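Local coordinates for protein thiamine monophosphate kinase (Aquifex aeolicus, PDB 1VQV) that catalyses the ATP-dependent phosphorylation of thiamine monophosphate to thiamine diphosphate, the active form of vitamin B1, as a magnesium-binding homodimer, at residues K37-F51 with K125-F139. Residues are numbered along the deposited sequence; the frame is centred on the assembly and turned at random.
Sequences KLLLTTDVLNEGVHF and KIGISVFLVGETERF
Glu47 and Ile126 close one end of a long antiparallel pairing between strands 38-46 and 127-136. The amide of Glu47 donates to the carbonyl of Ile126 (N to O 2.8 Å), and Ile126 N returns a nearly straight bond (172°) to the carboxylate, meeting the anti lone pair of Glu47 OE1 at 3.1 Å. With CG anti to the backbone N (chi1 -169°) and the chain extended, Glu47 reaches across to Ile126, so that OE1 takes the place its own carbonyl would have in a regular hydrogen-bonded pair. A salt bridge to Arg53 also holds Glu47 OE1, whereas Lys125 lays its CD against the carboxylate and keeps NZ 4.2 Å from Glu47 OE2, beyond a salt bridge.

Next to this end, Phe51 receives Ile126 CG2 at its ring edge, 3.7 Å from CZ; Tyr96 of helix 94-111 touches both residues. Paired backbone bonds then recur at Leu45-Ile128, Asp43-Val130, Thr41-Leu132 and Leu39-Gly134. Thr41 packs its methyl CG2 3.5 Å from Leu132 CB, while Leu40 CD2 rests 3.9 Å from Val133 CG2, the two side chains pointing the same way. At the far end Leu39 CD2 meets the edge of the Phe139 ring, 3.7 Å from CD1.

The two sheet faces have different neighbours. Helix 57-73 covers the side bearing Asp43, Ile128 and Leu132; on the other, Ser129 and Phe131 meet their counterparts in the second subunit, by a hydroxyl hydrogen bond and a ring stack. Thr41, Thr42 and Asp43 are magnesium ligands and His50 binds substrate. Within this PurM-like N-terminal domain, the extended strand turns Thr41 and Asp43 to the helix-covered face and Thr42 to the other, consistent with magnesium ligands presented on both sides, and the bond from Asn46 N to His50 ND1 ties the substrate-binding imidazole to the same strand.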
# COMPACT_ATOMS: atom_id res chain seq x y z
N LYS B 37 -18.43 -8.49 -2.13
CA LYS B 37 -17.61 -7.37 -1.67
C LYS B 37 -16.10 -7.63 -1.74
O LYS B 37 -15.63 -8.75 -1.94
CB LYS B 37 -17.97 -6.99 -0.23
CG LYS B 37 -19.32 -6.31 -0.04
CD LYS B 37 -19.40 -5.72 1.38
CE LYS B 37 -20.76 -5.10 1.71
NZ LYS B 37 -21.80 -6.12 2.09
N LEU B 38 -15.34 -6.54 -1.59
CA LEU B 38 -13.89 -6.61 -1.59
C LEU B 38 -13.41 -5.99 -0.31
O LEU B 38 -14.00 -5.05 0.18
CB LEU B 38 -13.30 -5.83 -2.75
CG LEU B 38 -13.45 -6.48 -4.11
CD1 LEU B 38 -12.69 -5.64 -5.11
CD2 LEU B 38 -12.91 -7.90 -4.10
N LEU B 39 -12.35 -6.54 0.26
CA LEU B 39 -11.84 -5.98 1.49
C LEU B 39 -10.44 -5.46 1.22
O LEU B 39 -9.55 -6.21 0.80
CB LEU B 39 -11.83 -7.05 2.59
CG LEU B 39 -13.21 -7.61 2.95
CD1 LEU B 39 -13.07 -8.66 4.04
CD2 LEU B 39 -14.12 -6.48 3.42
N LEU B 40 -10.27 -4.16 1.41
CA LEU B 40 -9.00 -3.53 1.19
C LEU B 40 -8.33 -3.29 2.53
O LEU B 40 -8.94 -2.76 3.47
CB LEU B 40 -9.20 -2.22 0.45
CG LEU B 40 -10.08 -2.33 -0.80
CD1 LEU B 40 -10.20 -0.95 -1.44
CD2 LEU B 40 -9.50 -3.34 -1.78
N THR B 41 -7.07 -3.72 2.62
CA THR B 41 -6.29 -3.57 3.83
C THR B 41 -4.82 -3.22 3.56
O THR B 41 -4.27 -3.53 2.50
CB THR B 41 -6.32 -4.87 4.72
OG1 THR B 41 -5.72 -4.61 5.99
CG2 THR B 41 -5.56 -6.02 4.04
N THR B 42 -4.21 -2.55 4.53
CA THR B 42 -2.80 -2.17 4.48
C THR B 42 -2.20 -2.27 5.89
O THR B 42 -2.90 -2.05 6.88
CB THR B 42 -2.58 -0.72 3.92
OG1 THR B 42 -1.19 -0.39 3.99
CG2 THR B 42 -3.37 0.31 4.71
N ASP B 43 -0.93 -2.64 5.98
CA ASP B 43 -0.23 -2.72 7.25
C ASP B 43 1.23 -2.35 6.99
O ASP B 43 1.69 -2.38 5.84
CB ASP B 43 -0.32 -4.12 7.86
CG ASP B 43 0.52 -5.14 7.12
OD1 ASP B 43 0.44 -5.16 5.87
OD2 ASP B 43 1.26 -5.93 7.77
N VAL B 44 1.96 -2.00 8.05
CA VAL B 44 3.35 -1.63 7.88
C VAL B 44 4.25 -2.20 8.95
O VAL B 44 3.87 -2.32 10.12
CB VAL B 44 3.49 -0.08 7.80
CG1 VAL B 44 3.00 0.57 9.06
CG2 VAL B 44 4.94 0.30 7.52
N LEU B 45 5.46 -2.58 8.54
CA LEU B 45 6.46 -3.11 9.45
C LEU B 45 7.70 -2.25 9.22
O LEU B 45 8.26 -2.23 8.12
CB LEU B 45 6.78 -4.59 9.15
CG LEU B 45 5.62 -5.59 9.31
CD1 LEU B 45 6.14 -7.03 9.29
CD2 LEU B 45 4.92 -5.32 10.62
N ASN B 46 8.09 -1.50 10.23
CA ASN B 46 9.26 -0.65 10.09
C ASN B 46 10.35 -1.07 11.04
O ASN B 46 10.12 -1.28 12.24
CB ASN B 46 8.93 0.82 10.32
CG ASN B 46 8.05 1.39 9.24
OD1 ASN B 46 8.31 1.22 8.06
ND2 ASN B 46 6.98 2.06 9.65
N GLU B 47 11.55 -1.19 10.47
CA GLU B 47 12.72 -1.55 11.22
C GLU B 47 12.86 -0.62 12.41
O GLU B 47 12.60 0.58 12.32
CB GLU B 47 13.96 -1.42 10.35
CG GLU B 47 15.18 -2.05 10.99
CD GLU B 47 16.48 -1.68 10.32
OE1 GLU B 47 16.48 -1.35 9.12
OE2 GLU B 47 17.51 -1.73 11.02
N GLY B 48 13.28 -1.18 13.54
CA GLY B 48 13.45 -0.38 14.72
C GLY B 48 12.23 -0.41 15.62
O GLY B 48 12.36 -0.43 16.85
N VAL B 49 11.06 -0.43 15.00
CA VAL B 49 9.82 -0.44 15.75
C VAL B 49 9.17 -1.83 15.79
O VAL B 49 9.08 -2.45 16.85
CB VAL B 49 8.81 0.57 15.15
CG1 VAL B 49 7.48 0.51 15.91
CG2 VAL B 49 9.39 1.98 15.21
N HIS B 50 8.75 -2.34 14.63
CA HIS B 50 8.09 -3.64 14.55
C HIS B 50 8.99 -4.86 14.58
O HIS B 50 8.56 -5.95 14.97
CB HIS B 50 7.22 -3.70 13.28
CG HIS B 50 6.25 -2.56 13.17
ND1 HIS B 50 6.54 -1.40 12.49
CD2 HIS B 50 5.03 -2.38 13.73
CE1 HIS B 50 5.55 -0.55 12.63
NE2 HIS B 50 4.62 -1.11 13.38
N PHE B 51 10.25 -4.68 14.18
CA PHE B 51 11.20 -5.78 14.15
C PHE B 51 12.62 -5.23 14.09
O PHE B 51 12.81 -4.03 13.91
CB PHE B 51 10.92 -6.66 12.92
CG PHE B 51 11.21 -5.99 11.61
CD1 PHE B 51 12.49 -6.02 11.07
CD2 PHE B 51 10.21 -5.30 10.92
CE1 PHE B 51 12.78 -5.38 9.86
CE2 PHE B 51 10.49 -4.66 9.71
CZ PHE B 51 11.78 -4.70 9.19
N LYS B 125 16.32 3.25 6.35
CA LYS B 125 15.92 2.04 7.10
C LYS B 125 14.87 1.15 6.39
O LYS B 125 14.16 1.60 5.47
CB LYS B 125 15.41 2.45 8.49
CG LYS B 125 16.49 2.84 9.49
CD LYS B 125 17.43 1.68 9.76
CE LYS B 125 18.51 2.01 10.80
NZ LYS B 125 17.95 2.33 12.14
N ILE B 126 14.77 -0.11 6.81
CA ILE B 126 13.82 -1.03 6.20
C ILE B 126 12.37 -0.70 6.56
O ILE B 126 11.97 -0.70 7.73
CB ILE B 126 14.11 -2.50 6.60
CG1 ILE B 126 15.53 -2.88 6.16
CG2 ILE B 126 13.11 -3.43 5.93
CD1 ILE B 126 16.04 -4.23 6.71
N GLY B 127 11.59 -0.39 5.53
CA GLY B 127 10.19 -0.08 5.73
C GLY B 127 9.41 -1.05 4.86
O GLY B 127 9.63 -1.11 3.66
N ILE B 128 8.53 -1.83 5.48
CA ILE B 128 7.73 -2.80 4.74
C ILE B 128 6.28 -2.34 4.76
O ILE B 128 5.71 -2.13 5.82
CB ILE B 128 7.83 -4.21 5.35
CG1 ILE B 128 9.30 -4.62 5.46
CG2 ILE B 128 7.12 -5.20 4.46
CD1 ILE B 128 9.51 -5.99 6.03
N SER B 129 5.71 -2.17 3.58
CA SER B 129 4.33 -1.72 3.45
C SER B 129 3.60 -2.70 2.55
O SER B 129 3.92 -2.84 1.37
CB SER B 129 4.31 -0.31 2.86
OG SER B 129 3.00 0.21 2.75
N VAL B 130 2.60 -3.38 3.11
CA VAL B 130 1.85 -4.38 2.37
C VAL B 130 0.40 -3.99 2.11
O VAL B 130 -0.25 -3.31 2.92
CB VAL B 130 1.85 -5.72 3.14
CG1 VAL B 130 2.28 -6.85 2.23
CG2 VAL B 130 2.74 -5.62 4.36
N PHE B 131 -0.10 -4.43 0.96
CA PHE B 131 -1.46 -4.14 0.55
C PHE B 131 -2.11 -5.45 0.20
O PHE B 131 -1.55 -6.26 -0.53
CB PHE B 131 -1.42 -3.22 -0.68
CG PHE B 131 -2.76 -2.99 -1.34
CD1 PHE B 131 -3.82 -2.38 -0.64
CD2 PHE B 131 -2.94 -3.30 -2.69
CE1 PHE B 131 -5.02 -2.08 -1.29
CE2 PHE B 131 -4.14 -3.01 -3.35
CZ PHE B 131 -5.18 -2.39 -2.65
N LEU B 132 -3.32 -5.66 0.70
CA LEU B 132 -4.00 -6.90 0.43
C LEU B 132 -5.46 -6.71 0.11
O LEU B 132 -6.18 -5.97 0.78
CB LEU B 132 -3.87 -7.82 1.62
CG LEU B 132 -4.55 -9.17 1.50
CD1 LEU B 132 -3.90 -10.00 0.43
CD2 LEU B 132 -4.46 -9.88 2.83
N VAL B 133 -5.90 -7.41 -0.93
CA VAL B 133 -7.28 -7.36 -1.33
C VAL B 133 -7.90 -8.72 -1.11
O VAL B 133 -7.30 -9.74 -1.48
CB VAL B 133 -7.42 -6.99 -2.79
CG1 VAL B 133 -8.90 -6.92 -3.13
CG2 VAL B 133 -6.72 -5.68 -3.06
N GLY B 134 -9.09 -8.75 -0.51
CA GLY B 134 -9.78 -10.00 -0.26
C GLY B 134 -11.29 -9.91 -0.50
O GLY B 134 -11.92 -8.92 -0.17
N GLU B 135 -11.87 -10.95 -1.08
CA GLU B 135 -13.30 -10.97 -1.36
C GLU B 135 -14.10 -11.54 -0.17
O GLU B 135 -13.53 -12.19 0.71
CB GLU B 135 -13.56 -11.79 -2.62
CG GLU B 135 -12.76 -13.07 -2.67
CD GLU B 135 -13.14 -14.00 -3.82
OE1 GLU B 135 -13.28 -13.51 -4.97
OE2 GLU B 135 -13.29 -15.23 -3.56
N THR B 136 -15.40 -11.27 -0.13
CA THR B 136 -16.27 -11.75 0.95
C THR B 136 -17.69 -11.84 0.44
O THR B 136 -18.13 -11.03 -0.38
CB THR B 136 -16.34 -10.78 2.16
OG1 THR B 136 -15.02 -10.51 2.64
CG2 THR B 136 -17.16 -11.40 3.29
N GLU B 137 -18.43 -12.82 0.94
CA GLU B 137 -19.82 -12.99 0.54
C GLU B 137 -20.70 -12.38 1.60
O GLU B 137 -21.92 -12.39 1.48
CB GLU B 137 -20.13 -14.47 0.35
CG GLU B 137 -21.56 -14.80 -0.08
CD GLU B 137 -21.82 -16.31 -0.16
OE1 GLU B 137 -23.02 -16.72 -0.09
OE2 GLU B 137 -20.83 -17.09 -0.30
N ARG B 138 -20.09 -11.82 2.65
CA ARG B 138 -20.84 -11.20 3.74
C ARG B 138 -19.91 -10.45 4.67
O ARG B 138 -19.12 -11.07 5.38
CB ARG B 138 -21.59 -12.27 4.55
CG ARG B 138 -22.41 -11.67 5.68
CD ARG B 138 -22.67 -12.64 6.84
NE ARG B 138 -23.05 -11.87 8.04
CZ ARG B 138 -22.74 -12.19 9.29
NH1 ARG B 138 -22.03 -13.29 9.57
NH2 ARG B 138 -23.13 -11.38 10.26
N PHE B 139 -19.99 -9.13 4.69
CA PHE B 139 -19.13 -8.34 5.56
C PHE B 139 -19.57 -8.40 7.01
O PHE B 139 -20.69 -8.04 7.35
CB PHE B 139 -19.08 -6.87 5.11
CG PHE B 139 -18.21 -5.99 5.97
CD1 PHE B 139 -16.82 -6.01 5.85
CD2 PHE B 139 -18.78 -5.14 6.92
CE1 PHE B 139 -16.01 -5.18 6.65
CE2 PHE B 139 -17.98 -4.30 7.72
CZ PHE B 139 -16.59 -4.33 7.59
O HOH W 1 11.09 2.43 7.83